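Local coordinates for protein transcription factor cep-1 (Caenorhabditis elegans, PDB 1T4W) that activates transcription by binding the same DNA consensus sequence as p53, promoting apoptosis after genotoxic stress and safeguarding meiotic chromosome segregation, at residues L31-G36 / I135-Q140; I60-Y65 / S99-R104; C139-L144 / R176-P181. All coordinates share one frame; numbering follows the deposited sequence.

Contact 1: residues L31-G36 / I135-Q140; sequences LWTKMG and IIFMCQ. With ZN (zinc ion), chain B.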
loop_
_atom_site.group_PDB
_atom_site.type_symbol
_atom_site.label_atom_id
_atom_site.label_comp_id
_atom_site.label_asym_id
_atom_site.label_seq_id
_atom_site.Cartn_x
_atom_site.Cartn_y
_atom_site.Cartn_z
ATOM N N LEU A 31 -7.852 0.932 4.701
ATOM C CA LEU A 31 -8.384 0.112 3.622
ATOM C C LEU A 31 -8.720 -1.301 4.122
ATOM O O LEU A 31 -7.959 -1.894 4.888
ATOM C CB LEU A 31 -7.360 -0.015 2.477
ATOM C CG LEU A 31 -7.671 -1.101 1.430
ATOM C CD1 LEU A 31 -8.808 -0.633 0.523
ATOM C CD2 LEU A 31 -6.414 -1.391 0.593
ATOM N N TRP A 32 -9.870 -1.819 3.706
ATOM C CA TRP A 32 -10.248 -3.193 4.033
ATOM C C TRP A 32 -10.552 -3.765 2.666
ATOM O O TRP A 32 -11.241 -3.120 1.876
ATOM C CB TRP A 32 -11.519 -3.269 4.894
ATOM C CG TRP A 32 -11.400 -2.614 6.262
ATOM C CD1 TRP A 32 -11.114 -3.223 7.454
ATOM C CD2 TRP A 32 -11.570 -1.229 6.548
ATOM N NE1 TRP A 32 -11.107 -2.297 8.473
ATOM C CE2 TRP A 32 -11.380 -1.062 7.942
ATOM C CE3 TRP A 32 -11.861 -0.105 5.759
ATOM C CZ2 TRP A 32 -11.473 0.184 8.566
ATOM C CZ3 TRP A 32 -11.953 1.135 6.380
ATOM C CH2 TRP A 32 -11.762 1.268 7.772
ATOM N N THR A 33 -10.042 -4.957 2.376
ATOM C CA THR A 33 -10.302 -5.596 1.074
ATOM C C THR A 33 -10.203 -7.106 1.229
ATOM O O THR A 33 -9.583 -7.593 2.175
ATOM C CB THR A 33 -9.246 -5.146 0.010
ATOM O OG1 THR A 33 -9.408 -5.884 -1.210
ATOM C CG2 THR A 33 -7.837 -5.375 0.545
ATOM N N LYS A 34 -10.825 -7.846 0.314
ATOM C CA LYS A 34 -10.728 -9.306 0.343
ATOM C C LYS A 34 -9.435 -9.620 -0.397
ATOM O O LYS A 34 -8.953 -8.785 -1.165
ATOM C CB LYS A 34 -11.869 -9.955 -0.449
ATOM C CG LYS A 34 -13.270 -9.712 0.061
ATOM C CD LYS A 34 -14.184 -10.485 -0.838
ATOM C CE LYS A 34 -15.632 -10.230 -0.535
ATOM N NZ LYS A 34 -16.455 -11.149 -1.367
ATOM N N MET A 35 -8.869 -10.809 -0.195
ATOM C CA MET A 35 -7.653 -11.141 -0.935
ATOM C C MET A 35 -8.075 -11.539 -2.356
ATOM O O MET A 35 -9.246 -11.817 -2.596
ATOM C CB MET A 35 -6.861 -12.268 -0.243
ATOM C CG MET A 35 -7.469 -13.648 -0.260
ATOM S SD MET A 35 -6.218 -14.920 0.249
ATOM C CE MET A 35 -5.503 -15.326 -1.333
ATOM N N GLY A 36 -7.144 -11.539 -3.303
ATOM C CA GLY A 36 -7.509 -11.899 -4.665
ATOM C C GLY A 36 -8.373 -10.873 -5.389
ATOM O O GLY A 36 -8.964 -11.183 -6.415
ATOM N N ILE A 135 -3.591 -2.919 -7.030
ATOM C CA ILE A 135 -2.754 -3.764 -6.202
ATOM C C ILE A 135 -3.655 -4.935 -5.806
ATOM O O ILE A 135 -4.870 -4.765 -5.632
ATOM C CB ILE A 135 -2.247 -3.037 -4.948
ATOM C CG1 ILE A 135 -1.388 -3.994 -4.121
ATOM C CG2 ILE A 135 -3.415 -2.500 -4.154
ATOM C CD1 ILE A 135 -0.507 -3.299 -3.079
ATOM N N ILE A 136 -3.085 -6.132 -5.700
ATOM C CA ILE A 136 -3.888 -7.287 -5.319
ATOM C C ILE A 136 -3.117 -8.088 -4.262
ATOM O O ILE A 136 -1.914 -8.316 -4.407
ATOM C CB ILE A 136 -4.249 -8.143 -6.581
ATOM C CG1 ILE A 136 -5.110 -9.336 -6.168
ATOM C CG2 ILE A 136 -2.973 -8.652 -7.283
ATOM C CD1 ILE A 136 -5.533 -10.195 -7.345
ATOM N N PHE A 137 -3.798 -8.457 -3.177
ATOM C CA PHE A 137 -3.177 -9.193 -2.062
ATOM C C PHE A 137 -3.479 -10.680 -2.197
ATOM O O PHE A 137 -4.630 -11.080 -2.379
ATOM C CB PHE A 137 -3.693 -8.633 -0.735
ATOM C CG PHE A 137 -3.402 -7.174 -0.566
ATOM C CD1 PHE A 137 -2.143 -6.748 -0.129
ATOM C CD2 PHE A 137 -4.343 -6.222 -0.922
ATOM C CE1 PHE A 137 -1.819 -5.375 -0.057
ATOM C CE2 PHE A 137 -4.039 -4.840 -0.855
ATOM C CZ PHE A 137 -2.772 -4.418 -0.423
ATOM N N MET A 138 -2.431 -11.497 -2.128
ATOM C CA MET A 138 -2.589 -12.926 -2.310
ATOM C C MET A 138 -2.418 -13.767 -1.049
ATOM O O MET A 138 -2.048 -14.936 -1.109
ATOM C CB MET A 138 -1.658 -13.405 -3.427
ATOM C CG MET A 138 -2.018 -12.814 -4.802
ATOM S SD MET A 138 -3.761 -13.095 -5.275
ATOM C CE MET A 138 -3.707 -14.850 -5.619
ATOM N N CYS A 139 -2.691 -13.160 0.096
ATOM C CA CYS A 139 -2.636 -13.868 1.367
ATOM C C CYS A 139 -3.492 -12.976 2.246
ATOM O O CYS A 139 -3.867 -11.868 1.843
ATOM C CB CYS A 139 -1.184 -13.996 1.855
ATOM S SG CYS A 139 -0.933 -14.876 3.414
ATOM N N GLN A 140 -3.845 -13.432 3.429
ATOM C CA GLN A 140 -4.696 -12.586 4.238
ATOM C C GLN A 140 -4.432 -12.668 5.726
ATOM O O GLN A 140 -3.669 -13.513 6.200
ATOM C CB GLN A 140 -6.143 -12.926 3.921
ATOM C CG GLN A 140 -6.549 -14.311 4.336
ATOM C CD GLN A 140 -7.871 -14.690 3.731
ATOM O OE1 GLN A 140 -8.771 -13.863 3.635
ATOM N NE2 GLN A 140 -8.001 -15.944 3.325
HETATM ZN ZN ZN B . -2.041 -16.952 3.269
HETATM O O HOH W 1 -6.715 -8.145 -2.905
HETATM O O HOH W 2 -10.020 -11.982 2.008
#

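Contact 2: residues I60-Y65 / S99-R104; sequences IRFVKY and SFFYIR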
loop_
_atom_site.group_PDB
_atom_site.type_symbol
_atom_site.label_atom_id
_atom_site.label_comp_id
_atom_site.label_asym_id
_atom_site.label_seq_id
_atom_site.Cartn_x
_atom_site.Cartn_y
_atom_site.Cartn_z
ATOM N N ILE A 60 6.942 0.848 -4.136
ATOM C CA ILE A 60 5.732 0.422 -3.437
ATOM C C ILE A 60 6.083 -0.754 -2.515
ATOM O O ILE A 60 6.620 -1.758 -2.968
ATOM C CB ILE A 60 4.656 -0.051 -4.433
ATOM C CG1 ILE A 60 4.352 1.063 -5.440
ATOM C CG2 ILE A 60 3.384 -0.457 -3.668
ATOM C CD1 ILE A 60 3.716 0.558 -6.724
ATOM N N ARG A 61 5.775 -0.609 -1.233
ATOM C CA ARG A 61 6.056 -1.636 -0.239
ATOM C C ARG A 61 4.814 -1.968 0.575
ATOM O O ARG A 61 3.874 -1.173 0.672
ATOM C CB ARG A 61 7.140 -1.163 0.737
ATOM C CG ARG A 61 8.560 -1.000 0.149
ATOM C CD ARG A 61 9.576 -0.912 1.326
ATOM N NE ARG A 61 9.655 -2.193 2.022
ATOM C CZ ARG A 61 10.172 -2.378 3.230
ATOM N NH1 ARG A 61 10.189 -3.600 3.750
ATOM N NH2 ARG A 61 10.656 -1.350 3.926
ATOM N N PHE A 62 4.821 -3.154 1.167
ATOM C CA PHE A 62 3.719 -3.567 2.003
ATOM C C PHE A 62 4.386 -4.177 3.233
ATOM O O PHE A 62 4.935 -5.294 3.202
ATOM C CB PHE A 62 2.804 -4.548 1.266
ATOM C CG PHE A 62 1.516 -4.834 2.004
ATOM C CD1 PHE A 62 0.650 -3.785 2.344
ATOM C CD2 PHE A 62 1.172 -6.145 2.362
ATOM C CE1 PHE A 62 -0.542 -4.023 3.028
ATOM C CE2 PHE A 62 -0.022 -6.411 3.050
ATOM C CZ PHE A 62 -0.887 -5.348 3.387
ATOM N N VAL A 63 4.338 -3.407 4.314
ATOM C CA VAL A 63 5.000 -3.759 5.565
ATOM C C VAL A 63 4.089 -3.843 6.786
ATOM O O VAL A 63 2.905 -3.477 6.737
ATOM C CB VAL A 63 6.104 -2.709 5.879
ATOM C CG1 VAL A 63 6.944 -2.465 4.628
ATOM C CG2 VAL A 63 5.477 -1.380 6.367
ATOM N N LYS A 64 4.655 -4.329 7.887
ATOM C CA LYS A 64 3.916 -4.434 9.141
ATOM C C LYS A 64 4.656 -3.659 10.216
ATOM O O LYS A 64 5.871 -3.500 10.149
ATOM C CB LYS A 64 3.747 -5.901 9.569
ATOM C CG LYS A 64 5.021 -6.620 9.958
ATOM C CD LYS A 64 4.739 -8.108 10.138
ATOM C CE LYS A 64 5.990 -8.895 10.491
ATOM N NZ LYS A 64 7.058 -8.754 9.467
ATOM N N TYR A 65 3.918 -3.174 11.204
ATOM C CA TYR A 65 4.520 -2.410 12.273
ATOM C C TYR A 65 3.616 -2.514 13.492
ATOM O O TYR A 65 2.499 -3.027 13.407
ATOM C CB TYR A 65 4.677 -0.946 11.837
ATOM C CG TYR A 65 3.384 -0.153 11.707
ATOM C CD1 TYR A 65 2.745 0.381 12.835
ATOM C CD2 TYR A 65 2.789 0.047 10.462
ATOM C CE1 TYR A 65 1.536 1.094 12.723
ATOM C CE2 TYR A 65 1.585 0.754 10.334
ATOM C CZ TYR A 65 0.960 1.276 11.466
ATOM O OH TYR A 65 -0.235 1.973 11.341
ATOM N N SER A 99 5.812 -13.156 -3.034
ATOM C CA SER A 99 5.429 -11.780 -2.703
ATOM C C SER A 99 4.001 -11.780 -2.156
ATOM O O SER A 99 3.118 -12.460 -2.685
ATOM C CB SER A 99 5.496 -10.874 -3.928
ATOM O OG SER A 99 5.248 -9.530 -3.552
ATOM N N PHE A 100 3.779 -11.029 -1.089
ATOM C CA PHE A 100 2.458 -10.952 -0.485
ATOM C C PHE A 100 1.472 -10.243 -1.440
ATOM O O PHE A 100 0.272 -10.565 -1.489
ATOM C CB PHE A 100 2.554 -10.189 0.844
ATOM C CG PHE A 100 1.375 -10.411 1.768
ATOM C CD1 PHE A 100 0.150 -9.781 1.531
ATOM C CD2 PHE A 100 1.478 -11.290 2.846
ATOM C CE1 PHE A 100 -0.973 -10.027 2.361
ATOM C CE2 PHE A 100 0.368 -11.550 3.677
ATOM C CZ PHE A 100 -0.853 -10.917 3.428
ATOM N N PHE A 101 1.997 -9.304 -2.222
ATOM C CA PHE A 101 1.164 -8.511 -3.123
ATOM C C PHE A 101 1.739 -8.357 -4.522
ATOM O O PHE A 101 2.929 -8.548 -4.736
ATOM C CB PHE A 101 0.946 -7.113 -2.526
ATOM C CG PHE A 101 2.191 -6.259 -2.504
ATOM C CD1 PHE A 101 3.252 -6.577 -1.674
ATOM C CD2 PHE A 101 2.305 -5.144 -3.338
ATOM C CE1 PHE A 101 4.426 -5.803 -1.664
ATOM C CE2 PHE A 101 3.461 -4.358 -3.340
ATOM C CZ PHE A 101 4.527 -4.688 -2.498
ATOM N N TYR A 102 0.882 -7.980 -5.464
ATOM C CA TYR A 102 1.292 -7.769 -6.851
ATOM C C TYR A 102 0.653 -6.497 -7.417
ATOM O O TYR A 102 -0.325 -5.969 -6.872
ATOM C CB TYR A 102 0.901 -8.972 -7.719
ATOM C CG TYR A 102 1.444 -10.288 -7.200
ATOM C CD1 TYR A 102 0.746 -11.030 -6.237
ATOM C CD2 TYR A 102 2.695 -10.758 -7.619
ATOM C CE1 TYR A 102 1.286 -12.207 -5.703
ATOM C CE2 TYR A 102 3.237 -11.918 -7.093
ATOM C CZ TYR A 102 2.532 -12.636 -6.132
ATOM O OH TYR A 102 3.116 -13.746 -5.582
ATOM N N ILE A 103 1.220 -6.019 -8.517
ATOM C CA ILE A 103 0.762 -4.812 -9.183
ATOM C C ILE A 103 0.234 -5.194 -10.566
ATOM O O ILE A 103 0.926 -5.850 -11.348
ATOM C CB ILE A 103 1.952 -3.812 -9.316
ATOM C CG1 ILE A 103 2.536 -3.531 -7.925
ATOM C CG2 ILE A 103 1.506 -2.520 -10.011
ATOM C CD1 ILE A 103 1.553 -2.920 -6.935
ATOM N N ARG A 104 -0.995 -4.786 -10.867
ATOM C CA ARG A 104 -1.610 -5.100 -12.153
ATOM C C ARG A 104 -2.212 -3.840 -12.772
ATOM O O ARG A 104 -2.495 -2.849 -12.075
ATOM C CB ARG A 104 -2.712 -6.157 -11.972
ATOM C CG ARG A 104 -2.246 -7.470 -11.324
ATOM C CD ARG A 104 -1.320 -8.269 -12.240
ATOM N NE ARG A 104 -2.003 -8.733 -13.450
ATOM C CZ ARG A 104 -2.751 -9.832 -13.522
ATOM N NH1 ARG A 104 -2.922 -10.598 -12.453
ATOM N NH2 ARG A 104 -3.330 -10.168 -14.666
#

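Contact 3: residues C139-L144 / R176-P181; sequences CQEKCL and RIVAYP. With ZN (zinc ion), chain B.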
loop_
_atom_site.group_PDB
_atom_site.type_symbol
_atom_site.label_atom_id
_atom_site.label_comp_id
_atom_site.label_asym_id
_atom_site.label_seq_id
_atom_site.Cartn_x
_atom_site.Cartn_y
_atom_site.Cartn_z
ATOM N N CYS A 139 -2.691 -13.160 0.096
ATOM C CA CYS A 139 -2.636 -13.868 1.367
ATOM C C CYS A 139 -3.492 -12.976 2.246
ATOM O O CYS A 139 -3.867 -11.868 1.843
ATOM C CB CYS A 139 -1.184 -13.996 1.855
ATOM S SG CYS A 139 -0.933 -14.876 3.414
ATOM N N GLN A 140 -3.845 -13.432 3.429
ATOM C CA GLN A 140 -4.696 -12.586 4.238
ATOM C C GLN A 140 -4.432 -12.668 5.726
ATOM O O GLN A 140 -3.669 -13.513 6.200
ATOM C CB GLN A 140 -6.143 -12.926 3.921
ATOM C CG GLN A 140 -6.549 -14.311 4.336
ATOM C CD GLN A 140 -7.871 -14.690 3.731
ATOM O OE1 GLN A 140 -8.771 -13.863 3.635
ATOM N NE2 GLN A 140 -8.001 -15.944 3.325
ATOM N N GLU A 141 -5.076 -11.770 6.457
ATOM C CA GLU A 141 -4.932 -11.690 7.898
ATOM C C GLU A 141 -5.153 -13.054 8.557
ATOM O O GLU A 141 -4.391 -13.467 9.428
ATOM C CB GLU A 141 -5.959 -10.687 8.444
ATOM C CG GLU A 141 -5.639 -10.124 9.811
ATOM C CD GLU A 141 -6.685 -9.128 10.250
ATOM O OE1 GLU A 141 -7.756 -9.561 10.732
ATOM O OE2 GLU A 141 -6.445 -7.918 10.082
ATOM N N LYS A 142 -6.202 -13.749 8.131
ATOM C CA LYS A 142 -6.544 -15.040 8.703
ATOM C C LYS A 142 -5.367 -16.023 8.698
ATOM O O LYS A 142 -5.255 -16.862 9.587
ATOM C CB LYS A 142 -7.735 -15.620 7.939
ATOM C CG LYS A 142 -8.404 -16.791 8.607
ATOM C CD LYS A 142 -9.607 -17.266 7.798
ATOM C CE LYS A 142 -10.320 -18.419 8.500
ATOM N NZ LYS A 142 -11.485 -18.936 7.722
ATOM N N CYS A 143 -4.484 -15.902 7.708
ATOM C CA CYS A 143 -3.317 -16.784 7.571
ATOM C C CYS A 143 -2.193 -16.574 8.574
ATOM O O CYS A 143 -1.407 -17.491 8.829
ATOM C CB CYS A 143 -2.699 -16.623 6.182
ATOM S SG CYS A 143 -3.820 -16.997 4.874
ATOM N N LEU A 144 -2.106 -15.376 9.135
ATOM C CA LEU A 144 -1.009 -15.042 10.038
ATOM C C LEU A 144 -1.040 -15.564 11.470
ATOM O O LEU A 144 -2.089 -15.940 11.990
ATOM C CB LEU A 144 -0.828 -13.522 10.063
ATOM C CG LEU A 144 -0.831 -12.797 8.710
ATOM C CD1 LEU A 144 -0.197 -11.440 8.921
ATOM C CD2 LEU A 144 -0.052 -13.566 7.639
ATOM N N ARG A 176 -6.326 -3.917 5.988
ATOM C CA ARG A 176 -6.725 -5.204 6.536
ATOM C C ARG A 176 -7.292 -6.055 5.415
ATOM O O ARG A 176 -8.105 -5.584 4.632
ATOM C CB ARG A 176 -7.758 -5.035 7.661
ATOM C CG ARG A 176 -7.163 -4.540 8.961
ATOM C CD ARG A 176 -8.186 -4.641 10.099
ATOM N NE ARG A 176 -8.457 -6.038 10.430
ATOM C CZ ARG A 176 -9.562 -6.466 11.022
ATOM N NH1 ARG A 176 -10.517 -5.609 11.352
ATOM N NH2 ARG A 176 -9.705 -7.753 11.293
ATOM N N ILE A 177 -6.833 -7.299 5.329
ATOM C CA ILE A 177 -7.291 -8.219 4.302
ATOM C C ILE A 177 -8.161 -9.220 5.060
ATOM O O ILE A 177 -7.665 -10.103 5.765
ATOM C CB ILE A 177 -6.087 -8.880 3.599
ATOM C CG1 ILE A 177 -5.201 -7.790 2.969
ATOM C CG2 ILE A 177 -6.582 -9.800 2.487
ATOM C CD1 ILE A 177 -3.747 -7.923 3.292
ATOM N N VAL A 178 -9.466 -9.049 4.909
ATOM C CA VAL A 178 -10.465 -9.817 5.638
ATOM C C VAL A 178 -11.524 -10.427 4.735
ATOM O O VAL A 178 -11.540 -10.179 3.543
ATOM C CB VAL A 178 -11.175 -8.884 6.620
ATOM C CG1 VAL A 178 -10.175 -8.271 7.571
ATOM C CG2 VAL A 178 -11.884 -7.760 5.824
ATOM N N ALA A 179 -12.440 -11.184 5.333
ATOM C CA ALA A 179 -13.517 -11.850 4.597
ATOM C C ALA A 179 -14.687 -10.922 4.217
ATOM O O ALA A 179 -15.256 -11.017 3.124
ATOM C CB ALA A 179 -14.044 -13.026 5.436
ATOM N N TYR A 180 -15.036 -10.017 5.120
ATOM C CA TYR A 180 -16.150 -9.102 4.891
ATOM C C TYR A 180 -15.712 -7.652 5.127
ATOM O O TYR A 180 -16.004 -7.052 6.169
ATOM C CB TYR A 180 -17.292 -9.492 5.834
ATOM C CG TYR A 180 -17.817 -10.873 5.528
ATOM C CD1 TYR A 180 -18.565 -11.113 4.373
ATOM C CD2 TYR A 180 -17.528 -11.951 6.367
ATOM C CE1 TYR A 180 -19.022 -12.417 4.051
ATOM C CE2 TYR A 180 -17.968 -13.257 6.062
ATOM C CZ TYR A 180 -18.710 -13.476 4.909
ATOM O OH TYR A 180 -19.126 -14.749 4.604
ATOM N N PRO A 181 -15.002 -7.069 4.153
ATOM C CA PRO A 181 -14.548 -5.686 4.332
ATOM C C PRO A 181 -15.635 -4.700 4.764
ATOM O O PRO A 181 -15.344 -3.787 5.536
ATOM C CB PRO A 181 -13.905 -5.339 2.968
ATOM C CG PRO A 181 -14.460 -6.379 2.007
ATOM C CD PRO A 181 -14.568 -7.621 2.858
HETATM ZN ZN ZN B . -2.041 -16.952 3.269
HETATM O O HOH W 3 -8.252 -12.807 6.663
HETATM O O HOH W 2 -10.020 -11.982 2.008
#

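Contact 1: residues L31-G36 / I135-Q140
M35 and G36, just past the end of strand 29-33, lie across the chain that leaves strand 130-137 for the zinc site, so the contact joins the two sheets of the p53-like beta sandwich at their zinc-bearing end. M35 covers the most ground. The backbone lays M35 CB 3.3 Å from F137 O; with CG in the crowded position between the backbone N and the carbonyl carbon (chi1 70°), the rest of the chain is sent toward the Q140 amide. It runs extended and bends at its last torsion, chi3 -89°, turning M35 CE over the M138 peptide, 3.5 Å from M138 C. The thioether meets Q140 at about a right angle, with M35 SD 3.7 Å from Q140 NE2. Beyond the amide, water 2 receives the N-H of M35 and donates to Q140 OE1, tying the two residues a second time. G36 follows with the direct backbone bond, G36 N to F137 O at 2.7 Å and nearly straight. Its positive phi suits a residue without a side chain. Here I136, with both side-chain torsions near 180°, extends CD1 to 3.5 Å from G36 C, while the doubly bent M138 brings SD near G36 CA. On the sandwich interior the packing is looser: the F137 ring is met obliquely by T33 CG2, 3.9 Å from its CD2, and more distantly by L31 CD2; F62 meets the same ring from outside the two segments. T33 OG1 donates to K34 O, the carbonyl of the next residue, and water 1 links that same carbonyl to F137 N. C139, two residues beyond F137, binds zinc with C85, H88 and C143; its SG stands 2.4 Å from the metal.

Contact 2: residues I60-Y65 / S99-R104
F62 and F101 meet inside the p53-like beta sandwich, where strand 57-65 of one sheet faces edge strand 101-104 of the other. The strand segments run roughly antiparallel, at 156°, with axes 8.9 Å apart; side chains fill the interval and no hydrogen bond crosses it. Packing is tightest around the F101 ring. F62 CB lies over one face as a CH-pi contact, 3.9 Å from the centroid of the F101 ring, while I60 O approaches the ring edge in its plane, 3.6 Å from F101 CZ. F101 reaches this place with CG between its own N and carbonyl carbon (chi1 69°), and F120 adds an edge-to-face partner. The F62 and F100 rings lie oblique to each other, planes at 43°, with F62 CE2 3.7 Å from F100 CD1. Toward the other end the contact thins: I60 CD1 and I103 CD1 meet tip to tip at 4.1 Å. R61 leaves the interface for the far face of its strand, where D81 takes its guanidinium in a salt bridge. At the loop end, S99 OG donates to F101 O at 2.8 Å, in the carbonyl plane and on a lone pair.

Contact 3: residues C139-L144 / R176-P181
With chi1 at -159°, E141 sets CG opposite its own N, and the chain stays extended beyond it, while R176 bends at chi3, 69°, to swing its guanidinium across to the waiting carboxylate. The two planes end 6° apart, nearly coplanar, and the grip is side-on: R176 NH2 donates to E141 OE1 at 2.7 Å and R176 NE to E141 OE2 at 2.8 Å. Both bonds are almost straight and both oxygens use their syn lone pairs. V178 CG1 lies over one face of the guanidinium, toward its rim, and D184 offers NH1 only a long, weak ion pair. A lysine in place of R176 would probably lose the paired, coplanar grip, leaving one carboxylate oxygen of E141 without its mate and that group freer to turn.

Alongside, E141 N donates to I177 O at 3.2 Å. The same carbonyl accepts a hydrogen bond from water 3, which in turn receives the K142 N-H; water 2 connects V178 O with the Q140 amide oxygen. Beneath these polar links, I177 CG2 packs 3.5 Å from Q140 CB and equally close to C139 O. The contact thus fastens the zinc loop of the p53-like domain to the end of strand 166-177, ahead of the C-terminal helix 181-194. A short 3-10 turn, closed by C143 N to Q140 O, brings C143 SG to 2.4 Å from the zinc ion, which C139, C85 and H88 also bind. Two bonds fix the rotation of a partly exposed carboxylate, and its pairing with arginine probably favours the ionised form.

Overall arrangement
Contact 2 is the wholly buried core, where side chains from the two facing sheets of the sandwich meet without polar bonds. Contacts 1 and 3 are partly buried, lie at the zinc end and share C139 and Q140, as well as water 2. Strands 29-33 and 166-177 are neighbours in one sheet, while 130-137 and 101-104 pair in the other. Segment 139-144, just after strand 130-137, meets 31-36 in contact 1, through C139 and Q140, and 176-181 in contact 3. Chemistry shifts accordingly: aromatic and aliphatic in contact 2, mixed thioether, backbone and water in contact 1, a two-bond salt bridge beside backbone, water and aliphatic contacts in contact 3. F100 bridges the regions, packing against both C139 and I177.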